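Local structure of aspartokinase (3L76) at residues Ala2-Gly14 against Leu162-Asp176. The protein probably catalyses the ATP-dependent phosphorylation of the beta-carboxyl group of aspartate, and binds lysine and threonine at its regulatory ACT domains. Residues are numbered along the deposited sequence; the frame is centred on the assembly and turned at random.
Sequences ALIVQKFGGTSVG and LAAALKADFCEIYTD
Val-5 and Cys-171, Lys-7 and Ile-173, and Phe-8 and Tyr-174 pair across two parallel neighbouring strands, 3-8 and 170-175, in the central sheet of the amino acid kinase fold. The middle is tight: Glu-172 N reaches Val-5 O at 2.9 Å, and Tyr-174 N reaches Lys-7 O at 2.8 Å. On the Val-5 face, Ala-163 of helix 154-166 and Ala-168 just after it are small enough to admit a branched side chain; with CG1 anti to the backbone N (chi1 -179°), Val-5 brings CG2 to 3.5 Å from Ala-163 CB. Lys-7 lays its aliphatic CG against Ile-173, while its NZ bonds Ser-41.

On the other face, the Phe-8 and Tyr-174 rings lie nearly parallel, 13° apart, but slid until they barely overlap. Being flat, Tyr-174 brings CG to 3.6 Å from Phe-8 CE2 while its hydroxyl bonds Glu-172 OE1 weakly; helix 16-31 covers Phe-8 through Val-22. A leucine in place of Tyr-174 would probably cost Phe-8 some ring contacts and leave Glu-172 with Gln-6 and distant Arg-231 as weak partners.

The contact slackens toward exposed Asp-176, where Gly-9 N bonds Tyr-174 O weakly. At the other end Asp-169 N holds Leu-3 O firmly (2.9 Å), but its short, exposed carboxylate reaches back less securely: OD2 takes Leu-3 N weakly at 2.9 Å and Ala-2 N at 3.3 Å, the latter 46° out of the carboxylate plane.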
loop_
_atom_site.group_PDB
_atom_site.type_symbol
_atom_site.label_atom_id
_atom_site.label_comp_id
_atom_site.label_asym_id
_atom_site.label_seq_id
_atom_site.Cartn_x
_atom_site.Cartn_y
_atom_site.Cartn_z
ATOM N N ALA A 2 26.760 8.627 17.991
ATOM C CA ALA A 2 25.647 7.883 18.566
ATOM C C ALA A 2 24.440 7.905 17.637
ATOM O O ALA A 2 24.192 6.930 16.927
ATOM C CB ALA A 2 25.283 8.433 19.940
ATOM N N LEU A 3 23.702 9.016 17.631
ATOM C CA LEU A 3 22.472 9.128 16.831
ATOM C C LEU A 3 22.729 9.251 15.330
ATOM O O LEU A 3 23.145 10.305 14.839
ATOM C CB LEU A 3 21.610 10.295 17.303
ATOM C CG LEU A 3 20.249 10.418 16.618
ATOM C CD1 LEU A 3 19.492 9.103 16.718
ATOM C CD2 LEU A 3 19.431 11.563 17.202
ATOM N N ILE A 4 22.445 8.169 14.612
ATOM C CA ILE A 4 22.743 8.063 13.192
ATOM C C ILE A 4 21.474 7.784 12.397
ATOM O O ILE A 4 20.740 6.848 12.712
ATOM C CB ILE A 4 23.721 6.897 12.934
ATOM C CG1 ILE A 4 24.997 7.061 13.756
ATOM C CG2 ILE A 4 24.049 6.769 11.462
ATOM C CD1 ILE A 4 25.916 5.861 13.676
ATOM N N VAL A 5 21.210 8.589 11.369
ATOM C CA VAL A 5 20.143 8.274 10.428
ATOM C C VAL A 5 20.748 7.594 9.210
ATOM O O VAL A 5 21.610 8.168 8.548
ATOM C CB VAL A 5 19.404 9.522 9.952
ATOM C CG1 VAL A 5 18.271 9.130 8.989
ATOM C CG2 VAL A 5 18.871 10.340 11.134
ATOM N N GLN A 6 20.310 6.373 8.921
ATOM C CA GLN A 6 20.765 5.667 7.724
ATOM C C GLN A 6 19.637 5.524 6.699
ATOM O O GLN A 6 18.472 5.379 7.060
ATOM C CB GLN A 6 21.326 4.288 8.077
ATOM C CG GLN A 6 22.488 4.299 9.063
ATOM C CD GLN A 6 23.061 2.910 9.302
ATOM O OE1 GLN A 6 22.493 1.904 8.871
ATOM N NE2 GLN A 6 24.191 2.851 9.994
ATOM N N LYS A 7 19.989 5.584 5.420
ATOM C CA LYS A 7 19.017 5.378 4.353
ATOM C C LYS A 7 19.562 4.351 3.384
ATOM O O LYS A 7 20.756 4.329 3.108
ATOM C CB LYS A 7 18.676 6.684 3.621
ATOM C CG LYS A 7 19.078 6.696 2.149
ATOM C CD LYS A 7 17.890 6.538 1.190
ATOM C CE LYS A 7 18.393 6.451 -0.251
ATOM N NZ LYS A 7 17.328 6.503 -1.290
ATOM N N PHE A 8 18.676 3.490 2.893
ATOM C CA PHE A 8 19.051 2.435 1.963
ATOM C C PHE A 8 18.165 2.492 0.735
ATOM O O PHE A 8 16.936 2.471 0.841
ATOM C CB PHE A 8 18.929 1.066 2.631
ATOM C CG PHE A 8 19.909 0.849 3.753
ATOM C CD1 PHE A 8 19.583 1.196 5.057
ATOM C CD2 PHE A 8 21.158 0.301 3.504
ATOM C CE1 PHE A 8 20.486 0.987 6.098
ATOM C CE2 PHE A 8 22.070 0.097 4.535
ATOM C CZ PHE A 8 21.737 0.435 5.832
ATOM N N GLY A 9 18.798 2.568 -0.431
ATOM C CA GLY A 9 18.075 2.665 -1.684
ATOM C C GLY A 9 17.510 1.344 -2.170
ATOM O O GLY A 9 17.750 0.296 -1.570
ATOM N N GLY A 10 16.765 1.407 -3.270
ATOM C CA GLY A 10 16.105 0.249 -3.844
ATOM C C GLY A 10 16.999 -0.963 -4.019
ATOM O O GLY A 10 16.746 -2.006 -3.430
ATOM N N THR A 11 18.046 -0.826 -4.826
ATOM C CA THR A 11 18.933 -1.946 -5.123
ATOM C C THR A 11 19.497 -2.595 -3.870
ATOM O O THR A 11 19.654 -3.812 -3.812
ATOM C CB THR A 11 20.104 -1.513 -6.012
ATOM O OG1 THR A 11 20.815 -0.445 -5.371
ATOM C CG2 THR A 11 19.594 -1.048 -7.367
ATOM N N SER A 12 19.803 -1.774 -2.871
ATOM C CA SER A 12 20.356 -2.262 -1.615
ATOM C C SER A 12 19.372 -3.190 -0.908
ATOM O O SER A 12 19.712 -3.834 0.079
ATOM C CB SER A 12 20.708 -1.083 -0.704
ATOM O OG SER A 12 21.495 -0.123 -1.389
ATOM N N VAL A 13 18.158 -3.263 -1.441
ATOM C CA VAL A 13 17.044 -3.945 -0.789
ATOM C C VAL A 13 16.217 -4.740 -1.811
ATOM O O VAL A 13 15.089 -5.146 -1.550
ATOM C CB VAL A 13 16.180 -2.906 -0.009
ATOM C CG1 VAL A 13 14.727 -3.333 0.130
ATOM C CG2 VAL A 13 16.797 -2.632 1.350
ATOM N N GLY A 14 16.802 -4.978 -2.978
ATOM C CA GLY A 14 16.081 -5.603 -4.073
ATOM C C GLY A 14 15.702 -7.052 -3.842
ATOM O O GLY A 14 14.716 -7.538 -4.400
ATOM N N LEU A 162 14.962 14.243 8.575
ATOM C CA LEU A 162 14.810 13.523 9.830
ATOM C C LEU A 162 16.011 13.755 10.711
ATOM O O LEU A 162 15.863 14.073 11.884
ATOM C CB LEU A 162 14.626 12.022 9.584
ATOM C CG LEU A 162 13.187 11.575 9.368
ATOM C CD1 LEU A 162 13.155 10.148 8.899
ATOM C CD2 LEU A 162 12.400 11.746 10.651
ATOM N N ALA A 163 17.202 13.584 10.140
ATOM C CA ALA A 163 18.441 13.840 10.867
ATOM C C ALA A 163 18.448 15.265 11.412
ATOM O O ALA A 163 18.894 15.499 12.533
ATOM C CB ALA A 163 19.662 13.586 9.980
ATOM N N ALA A 164 17.939 16.215 10.627
ATOM C CA ALA A 164 17.853 17.596 11.095
ATOM C C ALA A 164 16.945 17.696 12.325
ATOM O O ALA A 164 17.348 18.234 13.352
ATOM C CB ALA A 164 17.384 18.560 9.974
ATOM N N ALA A 165 15.732 17.166 12.218
ATOM C CA ALA A 165 14.739 17.264 13.294
ATOM C C ALA A 165 15.144 16.563 14.611
ATOM O O ALA A 165 14.736 16.975 15.702
ATOM C CB ALA A 165 13.398 16.744 12.806
ATOM N N LEU A 166 15.955 15.516 14.499
ATOM C CA LEU A 166 16.360 14.730 15.650
ATOM C C LEU A 166 17.725 15.143 16.186
ATOM O O LEU A 166 18.213 14.572 17.157
ATOM C CB LEU A 166 16.405 13.251 15.268
ATOM C CG LEU A 166 15.109 12.689 14.696
ATOM C CD1 LEU A 166 15.299 11.264 14.233
ATOM C CD2 LEU A 166 14.009 12.782 15.723
ATOM N N LYS A 167 18.342 16.130 15.552
ATOM C CA LYS A 167 19.702 16.508 15.897
ATOM C C LYS A 167 20.640 15.312 15.782
ATOM O O LYS A 167 21.414 15.049 16.693
ATOM C CB LYS A 167 19.783 17.083 17.314
ATOM C CG LYS A 167 18.863 18.269 17.588
ATOM C CD LYS A 167 19.218 19.476 16.735
ATOM C CE LYS A 167 18.252 20.627 16.972
ATOM N NZ LYS A 167 18.601 21.811 16.139
ATOM N N ALA A 168 20.573 14.595 14.661
ATOM C CA ALA A 168 21.461 13.456 14.427
ATOM C C ALA A 168 22.902 13.911 14.233
ATOM O O ALA A 168 23.167 14.994 13.711
ATOM C CB ALA A 168 20.993 12.635 13.233
ATOM N N ASP A 169 23.832 13.066 14.653
ATOM C CA ASP A 169 25.248 13.387 14.564
ATOM C C ASP A 169 25.699 13.385 13.123
ATOM O O ASP A 169 26.497 14.229 12.708
ATOM C CB ASP A 169 26.067 12.398 15.394
ATOM C CG ASP A 169 25.742 12.483 16.876
ATOM O OD1 ASP A 169 25.948 13.561 17.471
ATOM O OD2 ASP A 169 25.275 11.476 17.448
ATOM N N PHE A 170 25.184 12.431 12.358
ATOM C CA PHE A 170 25.367 12.440 10.910
ATOM C C PHE A 170 24.333 11.574 10.202
ATOM O O PHE A 170 23.518 10.919 10.843
ATOM C CB PHE A 170 26.792 12.038 10.514
ATOM C CG PHE A 170 27.281 10.791 11.182
ATOM C CD1 PHE A 170 27.261 9.580 10.508
ATOM C CD2 PHE A 170 27.771 10.830 12.479
ATOM C CE1 PHE A 170 27.715 8.419 11.118
ATOM C CE2 PHE A 170 28.226 9.678 13.098
ATOM C CZ PHE A 170 28.201 8.469 12.416
ATOM N N CYS A 171 24.372 11.599 8.875
ATOM C CA CYS A 171 23.388 10.918 8.056
ATOM C C CYS A 171 24.103 10.195 6.924
ATOM O O CYS A 171 24.883 10.799 6.196
ATOM C CB CYS A 171 22.382 11.932 7.501
ATOM S SG CYS A 171 21.267 11.281 6.263
ATOM N N GLU A 172 23.836 8.901 6.781
ATOM C CA GLU A 172 24.522 8.078 5.789
ATOM C C GLU A 172 23.569 7.592 4.712
ATOM O O GLU A 172 22.520 7.038 5.029
ATOM C CB GLU A 172 25.160 6.876 6.471
ATOM C CG GLU A 172 25.948 7.221 7.722
ATOM C CD GLU A 172 26.624 6.009 8.343
ATOM O OE1 GLU A 172 27.620 5.517 7.783
ATOM O OE2 GLU A 172 26.168 5.552 9.403
ATOM N N ILE A 173 23.931 7.806 3.446
ATOM C CA ILE A 173 23.126 7.337 2.317
ATOM C C ILE A 173 23.784 6.123 1.690
ATOM O O ILE A 173 24.861 6.232 1.105
ATOM C CB ILE A 173 22.983 8.400 1.217
ATOM C CG1 ILE A 173 22.536 9.740 1.804
ATOM C CG2 ILE A 173 22.015 7.916 0.142
ATOM C CD1 ILE A 173 21.097 9.777 2.231
ATOM N N TYR A 174 23.132 4.969 1.800
ATOM C CA TYR A 174 23.689 3.728 1.271
ATOM C C TYR A 174 23.144 3.403 -0.107
ATOM O O TYR A 174 21.960 3.603 -0.387
ATOM C CB TYR A 174 23.456 2.564 2.240
ATOM C CG TYR A 174 24.268 2.687 3.503
ATOM C CD1 TYR A 174 23.783 3.391 4.595
ATOM C CD2 TYR A 174 25.532 2.123 3.596
ATOM C CE1 TYR A 174 24.522 3.511 5.757
ATOM C CE2 TYR A 174 26.286 2.241 4.757
ATOM C CZ TYR A 174 25.769 2.934 5.834
ATOM O OH TYR A 174 26.500 3.068 6.986
ATOM N N THR A 175 24.024 2.896 -0.962
ATOM C CA THR A 175 23.697 2.692 -2.362
ATOM C C THR A 175 24.661 1.701 -2.999
ATOM O O THR A 175 25.600 1.243 -2.349
ATOM C CB THR A 175 23.746 4.023 -3.124
ATOM O OG1 THR A 175 23.557 3.776 -4.520
ATOM C CG2 THR A 175 25.087 4.718 -2.898
ATOM N N ASP A 176 24.416 1.355 -4.261
ATOM C CA ASP A 176 25.296 0.449 -4.999
ATOM C C ASP A 176 26.407 1.205 -5.715
ATOM O O ASP A 176 26.574 1.081 -6.918
ATOM C CB ASP A 176 24.507 -0.424 -5.985
ATOM C CG ASP A 176 23.568 0.379 -6.880
ATOM O OD1 ASP A 176 23.292 1.561 -6.590
ATOM O OD2 ASP A 176 23.090 -0.187 -7.883
#